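Local coordinates for protein serine racemase (Enterococcus faecalis, PDB 4ECL) that belongs to the alanine racemase family, joining a TIM-barrel domain to a C-terminal beta domain as the cytoplasmic part of the protein VanTG, at residues A249-Q259 / A271-I282; S297-Q305 / A333-I344. All blocks are in the same frame, centred on the assembly; numbering follows the deposited sequence.

Interaction 1: A249-Q259 / A271-I282; sequences AKVVLIRKIKQ and ATRDSLIAILPI
Ile257 and Ile277 cross obliquely on one face of an antiparallel ladder, their CG1 atoms 3.6 Å apart. The two share nearly the same first torsion (chi1 -71° and -72°), with CG1 anti to the carbonyl carbon, which turns the two CG1 branches toward each other on that face. Ala271 packs its CB against the other branch of Ile257. Arg255 leaves from the same face, but its guanidinium turns away from strand 275-280 to reach backbone carbonyls of Arg132 and Gly134 of the second subunit. On the opposite face Leu276 spreads over two neighbours: its CD2 lies 3.8 Å from Ile254 CG2 and equally 3.8 Å from CG of Lys256, whose extended chain runs alongside the leucine in the same direction. Towards Ile282 the pattern changes. Val252 meets Ile279 at about a right angle, CG2 to CG2 at 3.9 Å, and its CG1 rests 3.8 Å from CG of Pro281. That proline has no N-H to give, and its CD comes within 3.0 Å of Lys250 O, a close C...O approach. At the far end the Asp274 carboxylate takes over as acceptor: Gln259 N meets OD1 at 3.0 Å, from 46° out of the carboxylate plane. Paired backbone bonds of Arg255 with Ile277 and of Ile257 with Ser275, the latter short (Ile257 N to Ser275 O 2.6 Å), tie the strands together, whereas Leu276 N turns outward to Thr322. Apolar side chains pack on both faces, and the Ile257 face also carries Arg255 to the dimer partner.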
# COMPACT_ATOMS: atom_id res chain seq x y z
N ALA A 249 -5.16 14.60 -7.79
CA ALA A 249 -4.12 14.40 -8.81
C ALA A 249 -4.32 15.37 -9.97
O ALA A 249 -5.46 15.65 -10.36
CB ALA A 249 -4.11 12.95 -9.30
N LYS A 250 -3.21 15.88 -10.52
CA LYS A 250 -3.27 16.84 -11.62
C LYS A 250 -3.09 16.23 -13.00
O LYS A 250 -2.15 15.47 -13.22
CB LYS A 250 -2.25 17.97 -11.40
CG LYS A 250 -2.73 18.97 -10.34
CD LYS A 250 -1.64 19.92 -9.92
CE LYS A 250 -2.12 20.83 -8.79
NZ LYS A 250 -1.06 21.80 -8.39
N VAL A 251 -4.01 16.56 -13.92
CA VAL A 251 -3.95 16.09 -15.30
C VAL A 251 -2.61 16.43 -15.96
O VAL A 251 -2.13 17.56 -15.88
CB VAL A 251 -5.07 16.73 -16.17
CG1 VAL A 251 -4.97 16.23 -17.59
CG2 VAL A 251 -6.45 16.45 -15.59
N VAL A 252 -2.01 15.44 -16.61
CA VAL A 252 -0.71 15.64 -17.24
C VAL A 252 -0.81 15.62 -18.75
O VAL A 252 0.14 16.00 -19.44
CB VAL A 252 0.29 14.55 -16.81
CG1 VAL A 252 0.59 14.68 -15.33
CG2 VAL A 252 -0.27 13.18 -17.14
N LEU A 253 -1.95 15.18 -19.27
CA LEU A 253 -2.18 15.14 -20.70
C LEU A 253 -3.65 14.97 -21.05
O LEU A 253 -4.39 14.30 -20.33
CB LEU A 253 -1.39 13.99 -21.35
CG LEU A 253 -1.52 14.06 -22.87
CD1 LEU A 253 -0.72 15.26 -23.37
CD2 LEU A 253 -1.12 12.78 -23.58
N ILE A 254 -4.06 15.57 -22.16
CA ILE A 254 -5.39 15.36 -22.71
C ILE A 254 -5.21 14.80 -24.11
O ILE A 254 -4.38 15.27 -24.85
CB ILE A 254 -6.24 16.65 -22.71
CG1 ILE A 254 -6.60 17.04 -21.28
CG2 ILE A 254 -7.53 16.45 -23.48
CD1 ILE A 254 -6.00 18.36 -20.84
N ARG A 255 -5.98 13.78 -24.44
CA ARG A 255 -5.83 13.10 -25.70
C ARG A 255 -7.19 12.91 -26.34
O ARG A 255 -8.15 12.53 -25.66
CB ARG A 255 -5.16 11.74 -25.52
CG ARG A 255 -5.02 10.98 -26.85
CD ARG A 255 -4.21 9.68 -26.72
NE ARG A 255 -2.86 9.87 -26.20
CZ ARG A 255 -1.86 10.44 -26.88
NH1 ARG A 255 -2.06 10.91 -28.11
NH2 ARG A 255 -0.66 10.56 -26.32
N LYS A 256 -7.27 13.18 -27.64
CA LYS A 256 -8.45 12.86 -28.42
C LYS A 256 -8.47 11.37 -28.74
O LYS A 256 -7.48 10.82 -29.22
CB LYS A 256 -8.50 13.66 -29.72
CG LYS A 256 -8.74 15.14 -29.54
CD LYS A 256 -8.98 15.81 -30.87
CE LYS A 256 -9.21 17.30 -30.70
NZ LYS A 256 -9.62 17.92 -31.99
N ILE A 257 -9.59 10.71 -28.46
CA ILE A 257 -9.73 9.31 -28.82
C ILE A 257 -10.82 9.15 -29.86
O ILE A 257 -11.98 9.45 -29.60
CB ILE A 257 -10.07 8.43 -27.58
CG1 ILE A 257 -8.86 8.31 -26.66
CG2 ILE A 257 -10.53 7.05 -28.01
CD1 ILE A 257 -7.56 8.04 -27.39
N LYS A 258 -10.43 8.69 -31.04
CA LYS A 258 -11.42 8.44 -32.09
C LYS A 258 -12.35 7.31 -31.68
O LYS A 258 -11.95 6.37 -30.99
CB LYS A 258 -10.73 8.11 -33.41
CG LYS A 258 -9.90 9.24 -33.97
CD LYS A 258 -9.50 8.98 -35.42
CE LYS A 258 -8.69 10.14 -35.98
NZ LYS A 258 -7.41 10.35 -35.24
N GLN A 259 -13.61 7.44 -32.09
CA GLN A 259 -14.60 6.39 -31.91
C GLN A 259 -14.07 5.09 -32.49
O GLN A 259 -13.65 5.04 -33.64
CB GLN A 259 -15.90 6.79 -32.60
CG GLN A 259 -16.89 5.67 -32.81
CD GLN A 259 -18.12 6.15 -33.55
OE1 GLN A 259 -18.83 7.04 -33.08
NE2 GLN A 259 -18.37 5.59 -34.74
N ALA A 271 -14.13 3.33 -27.24
CA ALA A 271 -14.91 4.55 -27.27
C ALA A 271 -16.09 4.41 -28.23
O ALA A 271 -15.92 3.94 -29.36
CB ALA A 271 -14.05 5.75 -27.65
N THR A 272 -17.27 4.81 -27.76
CA THR A 272 -18.49 4.70 -28.54
C THR A 272 -18.71 6.00 -29.30
O THR A 272 -19.70 6.16 -30.02
CB THR A 272 -19.71 4.49 -27.63
OG1 THR A 272 -20.20 5.77 -27.21
CG2 THR A 272 -19.33 3.67 -26.41
N ARG A 273 -17.77 6.92 -29.12
CA ARG A 273 -17.82 8.22 -29.77
C ARG A 273 -16.43 8.83 -29.75
O ARG A 273 -15.52 8.31 -29.09
CB ARG A 273 -18.79 9.13 -29.02
CG ARG A 273 -18.42 9.38 -27.57
CD ARG A 273 -19.48 10.24 -26.89
NE ARG A 273 -19.07 10.70 -25.57
CZ ARG A 273 -19.81 11.49 -24.80
NH1 ARG A 273 -21.00 11.91 -25.22
NH2 ARG A 273 -19.37 11.86 -23.60
N ASP A 274 -16.25 9.92 -30.49
CA ASP A 274 -14.98 10.65 -30.43
C ASP A 274 -14.85 11.26 -29.05
O ASP A 274 -15.73 11.98 -28.59
CB ASP A 274 -14.92 11.73 -31.51
CG ASP A 274 -14.74 11.15 -32.89
OD1 ASP A 274 -15.03 9.94 -33.08
OD2 ASP A 274 -14.32 11.90 -33.80
N SER A 275 -13.74 10.96 -28.38
CA SER A 275 -13.63 11.27 -26.96
C SER A 275 -12.41 12.09 -26.60
O SER A 275 -11.44 12.18 -27.36
CB SER A 275 -13.64 9.97 -26.14
OG SER A 275 -14.81 9.22 -26.39
N LEU A 276 -12.48 12.69 -25.42
CA LEU A 276 -11.34 13.34 -24.80
C LEU A 276 -10.95 12.56 -23.55
O LEU A 276 -11.80 12.26 -22.70
CB LEU A 276 -11.67 14.78 -24.43
CG LEU A 276 -11.64 15.77 -25.58
CD1 LEU A 276 -12.15 17.14 -25.11
CD2 LEU A 276 -10.23 15.88 -26.12
N ILE A 277 -9.66 12.25 -23.44
CA ILE A 277 -9.15 11.49 -22.30
C ILE A 277 -8.14 12.31 -21.50
O ILE A 277 -7.22 12.89 -22.08
CB ILE A 277 -8.48 10.18 -22.76
CG1 ILE A 277 -9.53 9.18 -23.23
CG2 ILE A 277 -7.62 9.57 -21.66
CD1 ILE A 277 -10.67 9.03 -22.26
N ALA A 278 -8.32 12.37 -20.19
CA ALA A 278 -7.31 13.00 -19.35
C ALA A 278 -6.47 11.94 -18.68
O ALA A 278 -6.98 10.95 -18.16
CB ALA A 278 -7.95 13.90 -18.32
N ILE A 279 -5.16 12.15 -18.68
CA ILE A 279 -4.27 11.21 -18.03
C ILE A 279 -3.88 11.76 -16.66
O ILE A 279 -3.40 12.90 -16.56
CB ILE A 279 -3.01 10.96 -18.87
CG1 ILE A 279 -3.41 10.48 -20.27
CG2 ILE A 279 -2.11 9.96 -18.19
CD1 ILE A 279 -4.17 9.17 -20.26
N LEU A 280 -4.10 10.96 -15.63
CA LEU A 280 -3.74 11.30 -14.25
C LEU A 280 -2.53 10.48 -13.81
O LEU A 280 -2.47 9.27 -14.03
CB LEU A 280 -4.90 11.02 -13.31
CG LEU A 280 -6.19 11.82 -13.54
CD1 LEU A 280 -7.26 11.39 -12.55
CD2 LEU A 280 -5.93 13.31 -13.42
N PRO A 281 -1.56 11.13 -13.17
CA PRO A 281 -0.31 10.50 -12.75
C PRO A 281 -0.48 9.86 -11.38
O PRO A 281 0.27 10.14 -10.46
CB PRO A 281 0.64 11.69 -12.66
CG PRO A 281 -0.26 12.80 -12.18
CD PRO A 281 -1.61 12.55 -12.80
N ILE A 282 -1.51 9.03 -11.26
CA ILE A 282 -1.71 8.24 -10.06
C ILE A 282 -2.15 6.84 -10.45
O ILE A 282 -2.97 6.66 -11.35
CB ILE A 282 -2.75 8.87 -9.11
CG1 ILE A 282 -2.82 8.08 -7.80
CG2 ILE A 282 -4.13 8.91 -9.75
CD1 ILE A 282 -3.85 8.68 -6.81

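Interaction 2: S297-Q305 / A333-I344; sequences SYVLIGGRQ and ATLIGKDGKEEI
Leu300 O is gripped twice, by Thr334 N at 2.8 Å and by water 2 at 2.9 Å. The same water lies 2.7 Å from Thr334 OG1, which also binds Lys248, and Leu300 N returns a bond to Thr334 O, completing a hydrogen-bonded antiparallel pair. Beyond it, Asp339 points its carboxylate at the neighbouring turn. With CG anti to the backbone N (chi1 -175°), OD2 receives Gly303 N at 2.9 Å, the donor standing 64° out of the carboxylate plane. The buried Leu300 side chain packs against the second hairpin: its CD1 touches Glu342 CB at 3.6 Å, the two chains crossing at about a right angle, and approaches Ile344 CG2 at 4.0 Å. Tyr298 and Ile344 approach from opposite directions, Ile344 CD1 lying 3.8 Å from Tyr298 CZ, oblique to the ring. A weak bond links Gln305 NE2 to Glu342 OE1 at 3.3 Å, amide and carboxylate planes 81° apart. Strand 298-301 thus pairs with strand 333-334, while its hairpin, closed by a type I' turn from Ile301 to Arg304, packs against another closed by a type II' turn from Asp339 to Glu342, within the C-terminal beta domain of the alanine racemase fold.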
# COMPACT_ATOMS: atom_id res chain seq x y z
N SER A 297 -15.11 3.30 -10.92
CA SER A 297 -15.19 4.56 -10.21
C SER A 297 -15.08 5.72 -11.21
O SER A 297 -14.83 5.50 -12.41
CB SER A 297 -14.12 4.68 -9.13
OG SER A 297 -14.54 5.55 -8.07
N TYR A 298 -15.27 6.93 -10.72
CA TYR A 298 -15.08 8.12 -11.53
C TYR A 298 -14.27 9.10 -10.71
O TYR A 298 -14.07 8.89 -9.52
CB TYR A 298 -16.44 8.73 -11.91
CG TYR A 298 -17.33 9.02 -10.71
CD1 TYR A 298 -17.19 10.20 -10.00
CD2 TYR A 298 -18.31 8.12 -10.30
CE1 TYR A 298 -18.00 10.48 -8.91
CE2 TYR A 298 -19.12 8.39 -9.21
CZ TYR A 298 -18.96 9.57 -8.52
OH TYR A 298 -19.75 9.86 -7.43
N VAL A 299 -13.78 10.16 -11.32
CA VAL A 299 -13.16 11.20 -10.52
C VAL A 299 -13.94 12.50 -10.72
O VAL A 299 -14.79 12.58 -11.60
CB VAL A 299 -11.69 11.39 -10.88
CG1 VAL A 299 -10.92 10.08 -10.66
CG2 VAL A 299 -11.54 11.86 -12.32
N LEU A 300 -13.65 13.50 -9.91
CA LEU A 300 -14.28 14.80 -10.09
C LEU A 300 -13.29 15.78 -10.71
O LEU A 300 -12.19 16.00 -10.20
CB LEU A 300 -14.84 15.34 -8.77
CG LEU A 300 -15.89 14.47 -8.06
CD1 LEU A 300 -16.36 15.12 -6.76
CD2 LEU A 300 -17.07 14.15 -8.97
N ILE A 301 -13.69 16.34 -11.84
CA ILE A 301 -12.92 17.38 -12.50
C ILE A 301 -13.87 18.51 -12.87
O ILE A 301 -14.91 18.27 -13.49
CB ILE A 301 -12.18 16.88 -13.75
CG1 ILE A 301 -11.13 15.84 -13.38
CG2 ILE A 301 -11.52 18.05 -14.47
CD1 ILE A 301 -10.47 15.14 -14.57
N GLY A 302 -13.51 19.73 -12.48
CA GLY A 302 -14.36 20.89 -12.70
C GLY A 302 -15.77 20.66 -12.18
O GLY A 302 -16.75 21.11 -12.78
N GLY A 303 -15.87 19.94 -11.07
CA GLY A 303 -17.15 19.66 -10.46
C GLY A 303 -17.99 18.61 -11.17
O GLY A 303 -19.16 18.43 -10.86
N ARG A 304 -17.39 17.92 -12.13
CA ARG A 304 -18.14 16.94 -12.91
C ARG A 304 -17.52 15.55 -12.81
O ARG A 304 -16.33 15.40 -12.50
CB ARG A 304 -18.22 17.38 -14.37
CG ARG A 304 -18.52 18.87 -14.57
CD ARG A 304 -19.95 19.20 -14.20
NE ARG A 304 -20.91 18.49 -15.04
CZ ARG A 304 -22.23 18.64 -14.95
NH1 ARG A 304 -22.75 19.47 -14.05
NH2 ARG A 304 -23.04 17.96 -15.75
N GLN A 305 -18.33 14.52 -13.07
CA GLN A 305 -17.83 13.15 -12.96
C GLN A 305 -17.12 12.71 -14.23
O GLN A 305 -17.66 12.85 -15.33
CB GLN A 305 -18.97 12.20 -12.64
CG GLN A 305 -19.69 12.54 -11.36
CD GLN A 305 -20.77 11.53 -11.04
OE1 GLN A 305 -20.95 10.55 -11.77
NE2 GLN A 305 -21.51 11.77 -9.95
N ALA A 333 -7.87 16.77 -10.37
CA ALA A 333 -8.88 15.73 -10.26
C ALA A 333 -9.00 15.31 -8.79
O ALA A 333 -8.00 15.08 -8.11
CB ALA A 333 -8.49 14.53 -11.12
N THR A 334 -10.24 15.18 -8.32
CA THR A 334 -10.52 14.76 -6.96
C THR A 334 -10.97 13.30 -6.99
O THR A 334 -12.03 12.99 -7.54
CB THR A 334 -11.60 15.67 -6.34
OG1 THR A 334 -11.07 16.99 -6.21
CG2 THR A 334 -12.03 15.17 -4.97
N LEU A 335 -10.14 12.40 -6.47
CA LEU A 335 -10.47 10.98 -6.48
C LEU A 335 -11.21 10.59 -5.20
O LEU A 335 -11.99 9.63 -5.18
CB LEU A 335 -9.20 10.13 -6.63
CG LEU A 335 -8.42 10.31 -7.93
CD1 LEU A 335 -7.46 11.51 -7.86
CD2 LEU A 335 -7.67 9.03 -8.31
N ILE A 336 -10.94 11.34 -4.14
CA ILE A 336 -11.68 11.21 -2.90
C ILE A 336 -11.82 12.63 -2.39
O ILE A 336 -10.82 13.34 -2.27
CB ILE A 336 -10.90 10.40 -1.83
CG1 ILE A 336 -10.77 8.93 -2.24
CG2 ILE A 336 -11.61 10.49 -0.47
CD1 ILE A 336 -9.91 8.11 -1.29
N GLY A 337 -13.05 13.05 -2.09
CA GLY A 337 -13.29 14.40 -1.62
C GLY A 337 -14.38 15.16 -2.35
O GLY A 337 -15.20 14.57 -3.07
N LYS A 338 -14.40 16.48 -2.17
CA LYS A 338 -15.45 17.34 -2.74
C LYS A 338 -14.91 18.24 -3.84
O LYS A 338 -13.77 18.70 -3.80
CB LYS A 338 -16.06 18.26 -1.67
CG LYS A 338 -16.73 17.57 -0.51
CD LYS A 338 -17.33 18.62 0.43
CE LYS A 338 -17.61 18.05 1.84
NZ LYS A 338 -16.35 17.72 2.59
N ASP A 339 -15.77 18.51 -4.82
CA ASP A 339 -15.46 19.41 -5.91
C ASP A 339 -16.78 19.94 -6.45
O ASP A 339 -17.65 19.16 -6.86
CB ASP A 339 -14.68 18.69 -7.00
CG ASP A 339 -14.22 19.62 -8.11
OD1 ASP A 339 -14.23 20.86 -7.90
OD2 ASP A 339 -13.85 19.11 -9.19
N GLY A 340 -16.92 21.26 -6.45
CA GLY A 340 -18.18 21.89 -6.83
C GLY A 340 -19.26 21.45 -5.86
O GLY A 340 -19.08 21.52 -4.65
N LYS A 341 -20.37 20.96 -6.39
CA LYS A 341 -21.47 20.47 -5.55
C LYS A 341 -21.46 18.95 -5.54
O LYS A 341 -22.43 18.32 -5.12
CB LYS A 341 -22.81 20.98 -6.08
CG LYS A 341 -22.84 22.46 -6.43
CD LYS A 341 -22.73 23.33 -5.20
CE LYS A 341 -23.36 24.70 -5.45
NZ LYS A 341 -23.54 25.47 -4.19
N GLU A 342 -20.37 18.38 -6.03
CA GLU A 342 -20.20 16.93 -6.11
C GLU A 342 -19.29 16.40 -4.99
O GLU A 342 -18.40 17.11 -4.52
CB GLU A 342 -19.61 16.56 -7.48
CG GLU A 342 -20.62 16.49 -8.61
CD GLU A 342 -21.47 15.22 -8.58
OE1 GLU A 342 -21.13 14.28 -7.83
OE2 GLU A 342 -22.48 15.17 -9.31
N GLU A 343 -19.52 15.16 -4.56
CA GLU A 343 -18.63 14.52 -3.58
C GLU A 343 -18.49 13.02 -3.80
O GLU A 343 -19.48 12.31 -4.01
CB GLU A 343 -19.09 14.78 -2.13
CG GLU A 343 -18.15 14.17 -1.09
CD GLU A 343 -18.51 14.54 0.34
OE1 GLU A 343 -19.65 15.00 0.60
OE2 GLU A 343 -17.63 14.40 1.22
N ILE A 344 -17.26 12.54 -3.75
CA ILE A 344 -16.99 11.11 -3.83
C ILE A 344 -16.29 10.73 -2.52
O ILE A 344 -15.11 11.03 -2.32
CB ILE A 344 -16.14 10.78 -5.09
CG1 ILE A 344 -15.74 9.31 -5.12
CG2 ILE A 344 -14.93 11.68 -5.21
CD1 ILE A 344 -16.85 8.38 -5.56
O HOH W 1 -12.73 7.53 -7.30
O HOH W 2 -11.24 18.26 -8.60
O HOH W 3 -20.39 21.07 -9.46

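In the fold
Interactions 1 and 2 are centred about 16 Å apart, and both reach one mixed sheet, in which strands 245-257 and 332-334 are neighbours; strands 338-339 and 342-344 of interaction 2 form a small sheet of their own. The seam is direct: Ala249 O and Ala333 N lie 2.7 Å apart, a probable hydrogen bond, and Leu280 CD2 packs 3.7 Å from Ala333 CB. Next to it Ile282 CG2 meets Leu335 CD2 at 3.8 Å, where a classic beta bulge sets Leu335 and Ile336 against Leu247. Along the chain they come in series, the first hairpin closing before segment 297-305 begins. Only interaction 1 is reached by the second subunit; interaction 2 instead packs on helix 346-352 of its own chain.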